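Local coordinates for probable polyketide synthase 1 (Dictyostelium discoideum, PDB 2H84), which is a probable polyketide synthase that yields acylpyrones in vitro, this chain being its C-terminal type III, chalcone synthase-like domain, at residues N12-G20 against E223-C231; S163-K172 against A211-P219. All coordinates share one frame; numbering follows the deposited sequence.

In the fold
Both contacts are built on the same mixed sheet, and their centres lie about 7 Å apart. Strand 15-22, which carries the first half of contact 1, runs between strand 227-236, its partner in contact 1, and strand 209-216, the strand of contact 2. The seam to strand 209-216 is probably closed by backbone hydrogen bonds, Leu17 N to Ile214 O at 2.7 Å and Gly20 O to Ala212 N at 2.8 Å. In sequence, contact 2 is nested inside the loop closed by contact 1. Contact 2 is the one nearer to chemistry: the side chain of Ser163 sits about 12 Å from that of Cys157, the predicted active-site residue, whereas contact 1 lies away from it.

Contact 1 (N12-G20 against E223-C231); sequences NNSFVLGIG and ETPLYEVMC
Phe15 with Glu228 and Val16 with Tyr227 form a short antiparallel pairing inside the large mixed sheet, where strands 15-20 and 227-231 run at 154° to each other. The backbone bonds are concentrated at Val16: its N reaches Tyr227 O at 2.9 Å, and its O takes the N of Leu226 at 2.9 Å. Because Leu226 and Tyr227 both face Val16, the second strand has a classic beta bulge here. Farther along, Val229 N to Ser14 O is weak, and a water donates to Val229 O and accepts a weak bond from Ser14 N.

On one face Glu228 lies alongside Phe15. With CG anti to the backbone N (chi1 -174°) and the rest extended, its methylene CG passes over a face of the ring, 3.3 Å from CZ of Phe15, while the carboxylate is tilted 34° from the ring plane. Its OE2 ends at a weak bond from ND2 of Asn13, whose side chain comes in at about a right angle. Pro225 CB adds to the cover of Phe15, 3.8 Å from CD2.

This pairing fits the thiolase fold, in which two similar halves are joined: strands 15-22 and 227-236 are probably the equivalent first strands of the two halves. On the opposite face, which carries Val16 and Tyr227, the tyrosine packs on Ala344 and Arg345 of helix 335-345. Ile19 CD1 meets the edge of the Tyr227 ring, 4.1 Å from CE1, and the hydroxyl of that tyrosine is bonded to the carbonyl of Met341. Ile19 CG1 also touches Leu226 CD1 at 3.8 Å. Near the start of the second segment, Leu17 CD1 rests against the carboxylate of Glu223, which is itself held by Arg178, Trp110 and the backbone N of Arg220.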
ATOM      1  N   ASN A  12      16.826  22.194   2.382  1.00 45.64           N
ATOM      2  CA  ASN A  12      16.455  21.759   3.679  1.00 45.07           C
ATOM      3  C   ASN A  12      15.673  20.506   3.794  1.00 43.43           C
ATOM      4  O   ASN A  12      15.540  19.804   2.808  1.00 43.39           O
ATOM      5  CB  ASN A  12      15.727  22.836   4.249  1.00 47.04           C
ATOM      6  CG  ASN A  12      16.268  23.124   5.460  1.00 49.42           C
ATOM      7  OD1 ASN A  12      16.316  22.276   6.352  1.00 51.04           O
ATOM      8  ND2 ASN A  12      16.792  24.292   5.562  1.00 50.36           N
ATOM      9  N   ASN A  13      15.186  20.211   5.002  1.00 40.84           N
ATOM     10  CA  ASN A  13      14.416  18.992   5.209  1.00 37.51           C
ATOM     11  C   ASN A  13      13.010  19.168   5.767  1.00 35.72           C
ATOM     12  O   ASN A  13      12.636  20.228   6.261  1.00 35.45           O
ATOM     13  CB  ASN A  13      15.221  17.923   6.018  1.00 38.03           C
ATOM     14  CG  ASN A  13      15.851  18.462   7.255  1.00 39.13           C
ATOM     15  OD1 ASN A  13      16.668  17.837   7.929  1.00 36.30           O
ATOM     16  ND2 ASN A  13      15.463  19.634   7.571  1.00 40.36           N
ATOM     17  N   SER A  14      12.238  18.098   5.626  1.00 33.89           N
ATOM     18  CA  SER A  14      10.838  18.003   6.030  1.00 31.56           C
ATOM     19  C   SER A  14      10.471  18.346   7.480  1.00 30.01           C
ATOM     20  O   SER A  14      11.275  18.190   8.393  1.00 30.20           O
ATOM     21  CB  SER A  14      10.356  16.594   5.697  1.00 31.09           C
ATOM     22  OG  SER A  14       9.083  16.342   6.245  1.00 32.21           O
ATOM     23  N   PHE A  15       9.239  18.810   7.679  1.00 28.88           N
ATOM     24  CA  PHE A  15       8.733  19.178   9.005  1.00 28.84           C
ATOM     25  C   PHE A  15       7.307  18.686   9.191  1.00 29.19           C
ATOM     26  O   PHE A  15       6.512  18.730   8.259  1.00 30.52           O
ATOM     27  CB  PHE A  15       8.692  20.697   9.190  1.00 28.16           C
ATOM     28  CG  PHE A  15      10.018  21.319   9.455  1.00 27.86           C
ATOM     29  CD1 PHE A  15      10.930  21.532   8.420  1.00 27.17           C
ATOM     30  CD2 PHE A  15      10.364  21.695  10.747  1.00 26.73           C
ATOM     31  CE1 PHE A  15      12.168  22.115   8.670  1.00 25.37           C
ATOM     32  CE2 PHE A  15      11.594  22.276  11.009  1.00 25.91           C
ATOM     33  CZ  PHE A  15      12.500  22.485   9.966  1.00 25.86           C
ATOM     34  N   VAL A  16       6.972  18.232  10.391  1.00 28.57           N
ATOM     35  CA  VAL A  16       5.615  17.782  10.670  1.00 28.29           C
ATOM     36  C   VAL A  16       4.908  19.085  11.030  1.00 28.19           C
ATOM     37  O   VAL A  16       5.214  19.678  12.067  1.00 29.22           O
ATOM     38  CB  VAL A  16       5.587  16.858  11.891  1.00 28.43           C
ATOM     39  CG1 VAL A  16       4.290  16.450  12.186  1.00 28.51           C
ATOM     40  CG2 VAL A  16       6.260  15.657  11.634  1.00 28.53           C
ATOM     41  N   LEU A  17       3.972  19.526  10.194  1.00 26.41           N
ATOM     42  CA  LEU A  17       3.271  20.791  10.413  1.00 24.64           C
ATOM     43  C   LEU A  17       1.928  20.739  11.157  1.00 23.74           C
ATOM     44  O   LEU A  17       1.319  21.780  11.427  1.00 23.18           O
ATOM     45  CB  LEU A  17       3.086  21.486   9.063  1.00 24.01           C
ATOM     46  CG  LEU A  17       4.367  21.643   8.241  1.00 22.40           C
ATOM     47  CD1 LEU A  17       4.031  22.178   6.868  1.00 22.55           C
ATOM     48  CD2 LEU A  17       5.325  22.568   8.957  1.00 21.57           C
ATOM     49  N   GLY A  18       1.473  19.538  11.490  1.00 22.68           N
ATOM     50  CA  GLY A  18       0.219  19.413  12.210  1.00 22.46           C
ATOM     51  C   GLY A  18      -0.152  17.966  12.452  1.00 21.52           C
ATOM     52  O   GLY A  18       0.190  17.101  11.651  1.00 21.47           O
ATOM     53  N   ILE A  19      -0.846  17.696  13.553  1.00 20.12           N
ATOM     54  CA  ILE A  19      -1.258  16.334  13.880  1.00 18.80           C
ATOM     55  C   ILE A  19      -2.668  16.306  14.453  1.00 18.72           C
ATOM     56  O   ILE A  19      -3.102  17.235  15.132  1.00 20.31           O
ATOM     57  CB  ILE A  19      -0.352  15.702  14.930  1.00 18.24           C
ATOM     58  CG1 ILE A  19       1.115  15.911  14.559  1.00 18.69           C
ATOM     59  CG2 ILE A  19      -0.674  14.224  15.052  1.00 18.64           C
ATOM     60  CD1 ILE A  19       2.065  15.579  15.694  1.00 17.71           C
ATOM     61  N   GLY A  20      -3.383  15.225  14.189  1.00 17.68           N
ATOM     62  CA  GLY A  20      -4.727  15.107  14.710  1.00 15.88           C
ATOM     63  C   GLY A  20      -5.040  13.645  14.904  1.00 14.83           C
ATOM     64  O   GLY A  20      -4.607  12.801  14.115  1.00 15.24           O
ATOM     65  N   GLU A 223       2.513  28.822   9.063  1.00 34.24           N
ATOM     66  CA  GLU A 223       2.638  27.464   9.563  1.00 32.06           C
ATOM     67  C   GLU A 223       3.497  27.459  10.813  1.00 30.38           C
ATOM     68  O   GLU A 223       4.498  28.167  10.895  1.00 29.60           O
ATOM     69  CB  GLU A 223       3.270  26.558   8.510  1.00 31.56           C
ATOM     70  CG  GLU A 223       2.517  26.531   7.207  1.00 30.11           C
ATOM     71  CD  GLU A 223       3.078  25.512   6.256  1.00 29.10           C
ATOM     72  OE1 GLU A 223       4.310  25.501   6.089  1.00 28.62           O
ATOM     73  OE2 GLU A 223       2.301  24.728   5.672  1.00 28.33           O
ATOM     74  N   THR A 224       3.096  26.654  11.785  1.00 28.35           N
ATOM     75  CA  THR A 224       3.828  26.555  13.034  1.00 27.34           C
ATOM     76  C   THR A 224       4.298  25.108  13.238  1.00 27.09           C
ATOM     77  O   THR A 224       3.589  24.277  13.803  1.00 28.64           O
ATOM     78  CB  THR A 224       2.942  27.051  14.205  1.00 27.05           C
ATOM     79  OG1 THR A 224       2.995  26.123  15.289  1.00 28.45           O
ATOM     80  CG2 THR A 224       1.502  27.220  13.749  1.00 27.60           C
ATOM     81  N   PRO A 225       5.513  24.791  12.757  1.00 25.52           N
ATOM     82  CA  PRO A 225       6.172  23.483  12.824  1.00 25.12           C
ATOM     83  C   PRO A 225       6.140  22.813  14.193  1.00 25.72           C
ATOM     84  O   PRO A 225       6.246  23.475  15.225  1.00 25.48           O
ATOM     85  CB  PRO A 225       7.591  23.793  12.368  1.00 24.65           C
ATOM     86  CG  PRO A 225       7.389  24.880  11.392  1.00 25.61           C
ATOM     87  CD  PRO A 225       6.393  25.768  12.097  1.00 25.55           C
ATOM     88  N   LEU A 226       6.005  21.488  14.180  1.00 25.96           N
ATOM     89  CA  LEU A 226       5.946  20.692  15.401  1.00 25.25           C
ATOM     90  C   LEU A 226       7.214  19.869  15.621  1.00 25.23           C
ATOM     91  O   LEU A 226       7.749  19.838  16.729  1.00 25.02           O
ATOM     92  CB  LEU A 226       4.723  19.770  15.361  1.00 24.89           C
ATOM     93  CG  LEU A 226       3.363  20.472  15.355  1.00 24.93           C
ATOM     94  CD1 LEU A 226       2.250  19.477  15.047  1.00 25.06           C
ATOM     95  CD2 LEU A 226       3.137  21.127  16.698  1.00 24.20           C
ATOM     96  N   TYR A 227       7.691  19.201  14.573  1.00 23.75           N
ATOM     97  CA  TYR A 227       8.897  18.382  14.668  1.00 22.52           C
ATOM     98  C   TYR A 227       9.702  18.526  13.400  1.00 23.38           C
ATOM     99  O   TYR A 227       9.137  18.626  12.310  1.00 23.57           O
ATOM    100  CB  TYR A 227       8.570  16.890  14.818  1.00 20.67           C
ATOM    101  CG  TYR A 227       7.847  16.498  16.080  1.00 20.08           C
ATOM    102  CD1 TYR A 227       6.452  16.500  16.142  1.00 19.71           C
ATOM    103  CD2 TYR A 227       8.557  16.095  17.214  1.00 19.83           C
ATOM    104  CE1 TYR A 227       5.785  16.106  17.302  1.00 18.97           C
ATOM    105  CE2 TYR A 227       7.900  15.698  18.379  1.00 18.62           C
ATOM    106  CZ  TYR A 227       6.520  15.702  18.416  1.00 18.76           C
ATOM    107  OH  TYR A 227       5.892  15.270  19.560  1.00 18.34           O
ATOM    108  N   GLU A 228      11.023  18.536  13.533  1.00 24.11           N
ATOM    109  CA  GLU A 228      11.869  18.619  12.357  1.00 24.65           C
ATOM    110  C   GLU A 228      12.401  17.220  12.113  1.00 23.89           C
ATOM    111  O   GLU A 228      13.250  16.739  12.855  1.00 24.67           O
ATOM    112  CB  GLU A 228      13.049  19.563  12.568  1.00 25.25           C
ATOM    113  CG  GLU A 228      13.854  19.754  11.294  1.00 27.85           C
ATOM    114  CD  GLU A 228      15.137  20.538  11.506  1.00 30.43           C
ATOM    115  OE1 GLU A 228      15.152  21.443  12.378  1.00 30.97           O
ATOM    116  OE2 GLU A 228      16.126  20.256  10.784  1.00 29.49           O
ATOM    117  N   VAL A 229      11.893  16.559  11.084  1.00 22.97           N
ATOM    118  CA  VAL A 229      12.353  15.218  10.781  1.00 23.00           C
ATOM    119  C   VAL A 229      13.684  15.270  10.029  1.00 21.62           C
ATOM    120  O   VAL A 229      13.737  15.430   8.815  1.00 20.15           O
ATOM    121  CB  VAL A 229      11.251  14.435  10.022  1.00 24.52           C
ATOM    122  CG1 VAL A 229      10.696  15.197   8.976  1.00 26.56           C
ATOM    123  CG2 VAL A 229      11.779  13.314   9.394  1.00 24.96           C
ATOM    124  N   MET A 230      14.760  15.135  10.791  1.00 21.96           N
ATOM    125  CA  MET A 230      16.105  15.205  10.254  1.00 24.16           C
ATOM    126  C   MET A 230      16.464  14.017   9.387  1.00 24.62           C
ATOM    127  O   MET A 230      17.011  14.175   8.298  1.00 25.39           O
ATOM    128  CB  MET A 230      17.078  15.353  11.407  1.00 25.88           C
ATOM    129  CG  MET A 230      16.718  16.537  12.288  1.00 27.33           C
ATOM    130  SD  MET A 230      17.706  16.618  13.764  1.00 31.81           S
ATOM    131  CE  MET A 230      19.335  16.765  13.101  1.00 29.63           C
ATOM    132  N   CYS A 231      16.169  12.820   9.868  1.00 24.86           N
ATOM    133  CA  CYS A 231      16.439  11.624   9.085  1.00 25.04           C
ATOM    134  C   CYS A 231      15.687  10.441   9.669  1.00 24.74           C
ATOM    135  O   CYS A 231      15.252  10.471  10.824  1.00 24.08           O
ATOM    136  CB  CYS A 231      17.943  11.330   9.023  1.00 25.21           C
ATOM    137  SG  CYS A 231      18.691  10.929  10.583  1.00 24.97           S
TER
HETATM  138  O   HOH W   1      13.298  15.079   6.229  1.00 27.50           O

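Contact 2 (S163-K172 against A211-P219); sequences SLRTAASLAK and AAYIIGCNP
Tyr213 and Ser163 supply the polar link of this helix-on-sheet packing: the phenol OH donates to Ser163 OG at 3.1 Å, with OG at the ring edge and near its plane. The serine's own proton can go to the carbonyl oxygen of Gly160 or of Ala159, about one turn or less back in helix 159-171. Tyr213 has its CG between the backbone N and the carbonyl carbon (chi1 61°), a turn that stands the ring up from the strand and brings its hydroxyl to the helix, with Leu164 CB 3.8 Å from OH. A phenylalanine in its place would probably leave Ser163 OG without this donor and open a gap beside Leu164 where the hydroxyl now sits.

Helix 159-171 is the connection in a beta-alpha-beta crossover between the parallel strands 148-153 and 178-185, and in the thiolase fold it belongs to the central helical layer, just after the predicted nucleophile Cys157. Its part 163-171 runs at 39° to strand 211-216. Its far side meets the second subunit, where Arg165 forms a salt bridge with Glu148 of that subunit.

The apolar packing centres on Ile215. Its CG2 meets Ala167 CB at 3.8 Å, and its CD1, carried forward by an extended chain, reaches Leu164 CD2 at 4.0 Å and Ala168 CA at 3.9 Å. The small alanines let the helix come close at its last turn, where Ala171 CB sits 3.8 Å from Gly216 CA. Beyond the glycine, the sulfur of Cys217 lies against the aliphatic part of Lys172, 3.5 Å from CG, and beside the CB of Ala171.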
ATOM      1  N   SER A 163       5.226   5.635   6.724  1.00 13.48           N
ATOM      2  CA  SER A 163       4.629   6.781   6.059  1.00 13.10           C
ATOM      3  C   SER A 163       5.440   8.050   6.319  1.00 12.31           C
ATOM      4  O   SER A 163       5.741   8.789   5.384  1.00 10.66           O
ATOM      5  CB  SER A 163       3.183   6.977   6.518  1.00 12.88           C
ATOM      6  OG  SER A 163       3.100   7.085   7.925  1.00 13.84           O
ATOM      7  N   LEU A 164       5.810   8.291   7.580  1.00 11.32           N
ATOM      8  CA  LEU A 164       6.596   9.477   7.916  1.00  9.85           C
ATOM      9  C   LEU A 164       7.819   9.477   7.014  1.00  9.54           C
ATOM     10  O   LEU A 164       8.154  10.480   6.379  1.00  7.48           O
ATOM     11  CB  LEU A 164       7.046   9.455   9.376  1.00  8.59           C
ATOM     12  CG  LEU A 164       7.068  10.806  10.065  1.00  8.58           C
ATOM     13  CD1 LEU A 164       7.819  10.699  11.383  1.00  8.14           C
ATOM     14  CD2 LEU A 164       7.743  11.836   9.188  1.00 10.85           C
ATOM     15  N   ARG A 165       8.480   8.330   6.960  1.00 10.20           N
ATOM     16  CA  ARG A 165       9.676   8.159   6.145  1.00 11.37           C
ATOM     17  C   ARG A 165       9.389   8.488   4.682  1.00 12.30           C
ATOM     18  O   ARG A 165      10.048   9.354   4.091  1.00 14.03           O
ATOM     19  CB  ARG A 165      10.200   6.719   6.283  1.00 10.11           C
ATOM     20  CG  ARG A 165      11.447   6.417   5.474  1.00 11.08           C
ATOM     21  CD  ARG A 165      12.138   5.151   5.960  1.00 12.36           C
ATOM     22  NE  ARG A 165      11.232   4.002   6.009  1.00 13.40           N
ATOM     23  CZ  ARG A 165      10.743   3.371   4.943  1.00 14.40           C
ATOM     24  NH1 ARG A 165      11.064   3.755   3.717  1.00 13.35           N
ATOM     25  NH2 ARG A 165       9.910   2.359   5.106  1.00 14.48           N
ATOM     26  N   THR A 166       8.394   7.821   4.103  1.00 11.60           N
ATOM     27  CA  THR A 166       8.052   8.058   2.705  1.00 10.40           C
ATOM     28  C   THR A 166       7.542   9.467   2.465  1.00 10.47           C
ATOM     29  O   THR A 166       8.027  10.148   1.563  1.00  9.55           O
ATOM     30  CB  THR A 166       7.010   7.049   2.214  1.00  8.64           C
ATOM     31  OG1 THR A 166       7.375   5.751   2.681  1.00  8.64           O
ATOM     32  CG2 THR A 166       6.982   6.967   0.713  1.00  6.49           C
ATOM     33  N   ALA A 167       6.582   9.918   3.267  1.00 11.00           N
ATOM     34  CA  ALA A 167       6.045  11.264   3.081  1.00 11.80           C
ATOM     35  C   ALA A 167       7.157  12.311   3.225  1.00 11.79           C
ATOM     36  O   ALA A 167       7.031  13.427   2.733  1.00 12.42           O
ATOM     37  CB  ALA A 167       4.883  11.536   4.093  1.00  9.78           C
ATOM     38  N   ALA A 168       8.255  11.940   3.872  1.00 11.40           N
ATOM     39  CA  ALA A 168       9.353  12.881   4.047  1.00 12.09           C
ATOM     40  C   ALA A 168      10.020  13.134   2.702  1.00 12.81           C
ATOM     41  O   ALA A 168      10.123  14.277   2.261  1.00 14.02           O
ATOM     42  CB  ALA A 168      10.367  12.341   5.023  1.00 11.23           C
ATOM     43  N   SER A 169      10.459  12.058   2.052  1.00 13.28           N
ATOM     44  CA  SER A 169      11.100  12.165   0.752  1.00 13.97           C
ATOM     45  C   SER A 169      10.164  12.887  -0.207  1.00 14.15           C
ATOM     46  O   SER A 169      10.589  13.740  -0.987  1.00 13.67           O
ATOM     47  CB  SER A 169      11.424  10.782   0.184  1.00 15.11           C
ATOM     48  OG  SER A 169      12.356  10.075   0.989  1.00 17.22           O
ATOM     49  N   LEU A 170       8.886  12.516  -0.147  1.00 14.76           N
ATOM     50  CA  LEU A 170       7.855  13.113  -0.978  1.00 14.31           C
ATOM     51  C   LEU A 170       7.914  14.628  -0.771  1.00 14.83           C
ATOM     52  O   LEU A 170       7.958  15.415  -1.719  1.00 13.91           O
ATOM     53  CB  LEU A 170       6.484  12.559  -0.574  1.00 12.02           C
ATOM     54  CG  LEU A 170       5.738  11.721  -1.606  1.00 11.56           C
ATOM     55  CD1 LEU A 170       6.692  10.782  -2.340  1.00 11.04           C
ATOM     56  CD2 LEU A 170       4.645  10.925  -0.913  1.00 10.62           C
ATOM     57  N   ALA A 171       7.938  15.026   0.491  1.00 16.06           N
ATOM     58  CA  ALA A 171       8.007  16.429   0.842  1.00 18.31           C
ATOM     59  C   ALA A 171       9.269  17.083   0.278  1.00 18.79           C
ATOM     60  O   ALA A 171       9.272  18.274  -0.038  1.00 18.63           O
ATOM     61  CB  ALA A 171       7.969  16.581   2.366  1.00 17.27           C
ATOM     62  N   LYS A 172      10.340  16.305   0.165  1.00 19.68           N
ATOM     63  CA  LYS A 172      11.608  16.831  -0.323  1.00 20.88           C
ATOM     64  C   LYS A 172      11.757  16.811  -1.838  1.00 20.95           C
ATOM     65  O   LYS A 172      12.812  17.152  -2.365  1.00 21.92           O
ATOM     66  CB  LYS A 172      12.772  16.084   0.352  1.00 20.99           C
ATOM     67  CG  LYS A 172      12.832  16.306   1.860  1.00 21.77           C
ATOM     68  CD  LYS A 172      13.984  15.556   2.482  1.00 24.12           C
ATOM     69  CE  LYS A 172      15.185  16.407   2.682  1.00 26.76           C
ATOM     70  NZ  LYS A 172      16.411  15.659   3.049  1.00 28.65           N
ATOM     71  N   ALA A 211      -4.922   8.401  13.121  1.00  9.96           N
ATOM     72  CA  ALA A 211      -4.082   9.570  13.352  1.00  9.29           C
ATOM     73  C   ALA A 211      -3.631  10.140  12.019  1.00  9.08           C
ATOM     74  O   ALA A 211      -3.242   9.393  11.124  1.00  9.31           O
ATOM     75  CB  ALA A 211      -2.872   9.178  14.176  1.00  9.09           C
ATOM     76  N   ALA A 212      -3.694  11.458  11.877  1.00  9.18           N
ATOM     77  CA  ALA A 212      -3.262  12.089  10.635  1.00 10.23           C
ATOM     78  C   ALA A 212      -2.299  13.241  10.910  1.00 11.20           C
ATOM     79  O   ALA A 212      -2.305  13.821  11.999  1.00 11.80           O
ATOM     80  CB  ALA A 212      -4.469  12.586   9.850  1.00  8.71           C
ATOM     81  N   TYR A 213      -1.459  13.560   9.931  1.00 10.94           N
ATOM     82  CA  TYR A 213      -0.523  14.663  10.084  1.00 12.03           C
ATOM     83  C   TYR A 213      -0.180  15.312   8.735  1.00 12.33           C
ATOM     84  O   TYR A 213      -0.277  14.676   7.690  1.00 12.32           O
ATOM     85  CB  TYR A 213       0.745  14.172  10.808  1.00 11.36           C
ATOM     86  CG  TYR A 213       1.507  13.093  10.079  1.00 12.11           C
ATOM     87  CD1 TYR A 213       2.491  13.419   9.144  1.00 12.24           C
ATOM     88  CD2 TYR A 213       1.228  11.743  10.299  1.00 12.07           C
ATOM     89  CE1 TYR A 213       3.179  12.428   8.441  1.00 12.88           C
ATOM     90  CE2 TYR A 213       1.909  10.747   9.600  1.00 13.64           C
ATOM     91  CZ  TYR A 213       2.884  11.098   8.671  1.00 13.07           C
ATOM     92  OH  TYR A 213       3.552  10.120   7.972  1.00 14.41           O
ATOM     93  N   ILE A 214       0.165  16.596   8.764  1.00 13.04           N
ATOM     94  CA  ILE A 214       0.552  17.317   7.559  1.00 13.34           C
ATOM     95  C   ILE A 214       2.077  17.434   7.598  1.00 14.28           C
ATOM     96  O   ILE A 214       2.661  17.673   8.655  1.00 16.08           O
ATOM     97  CB  ILE A 214      -0.027  18.730   7.539  1.00 13.50           C
ATOM     98  CG1 ILE A 214      -1.535  18.686   7.801  1.00 14.74           C
ATOM     99  CG2 ILE A 214       0.289  19.385   6.211  1.00 12.93           C
ATOM    100  CD1 ILE A 214      -2.341  18.001   6.724  1.00 15.73           C
ATOM    101  N   ILE A 215       2.728  17.277   6.455  1.00 14.38           N
ATOM    102  CA  ILE A 215       4.186  17.349   6.416  1.00 14.55           C
ATOM    103  C   ILE A 215       4.683  18.050   5.153  1.00 16.16           C
ATOM    104  O   ILE A 215       4.097  17.899   4.086  1.00 16.71           O
ATOM    105  CB  ILE A 215       4.775  15.930   6.484  1.00 14.37           C
ATOM    106  CG1 ILE A 215       6.291  15.979   6.402  1.00 13.41           C
ATOM    107  CG2 ILE A 215       4.219  15.082   5.354  1.00 12.40           C
ATOM    108  CD1 ILE A 215       6.917  14.619   6.501  1.00 15.04           C
ATOM    109  N   GLY A 216       5.759  18.825   5.275  1.00 17.00           N
ATOM    110  CA  GLY A 216       6.291  19.529   4.120  1.00 18.46           C
ATOM    111  C   GLY A 216       7.641  20.173   4.376  1.00 19.29           C
ATOM    112  O   GLY A 216       8.136  20.162   5.500  1.00 18.49           O
ATOM    113  N   CYS A 217       8.245  20.733   3.330  1.00 20.32           N
ATOM    114  CA  CYS A 217       9.543  21.382   3.470  1.00 22.11           C
ATOM    115  C   CYS A 217       9.419  22.889   3.423  1.00 23.84           C
ATOM    116  O   CYS A 217       8.456  23.426   2.879  1.00 24.49           O
ATOM    117  CB  CYS A 217      10.492  20.933   2.365  1.00 22.07           C
ATOM    118  SG  CYS A 217      11.033  19.227   2.511  1.00 26.03           S
ATOM    119  N   ASN A 218      10.407  23.576   3.985  1.00 24.68           N
ATOM    120  CA  ASN A 218      10.385  25.029   3.990  1.00 25.24           C
ATOM    121  C   ASN A 218       9.080  25.515   4.585  1.00 24.84           C
ATOM    122  O   ASN A 218       8.137  25.838   3.862  1.00 24.60           O
ATOM    123  CB  ASN A 218      10.525  25.578   2.563  1.00 25.54           C
ATOM    124  CG  ASN A 218      11.767  25.063   1.861  1.00 26.55           C
ATOM    125  OD1 ASN A 218      12.890  25.263   2.327  1.00 27.61           O
ATOM    126  ND2 ASN A 218      11.571  24.390   0.733  1.00 26.61           N
ATOM    127  N   PRO A 219       8.999  25.546   5.919  1.00 25.22           N
ATOM    128  CA  PRO A 219       7.776  26.009   6.572  1.00 27.04           C
ATOM    129  C   PRO A 219       7.371  27.368   6.013  1.00 29.46           C
ATOM    130  O   PRO A 219       8.218  28.147   5.574  1.00 29.33           O
ATOM    131  CB  PRO A 219       8.177  26.061   8.042  1.00 24.85           C
ATOM    132  CG  PRO A 219       9.078  24.884   8.152  1.00 25.24           C
ATOM    133  CD  PRO A 219       9.947  25.007   6.909  1.00 24.53           C
TER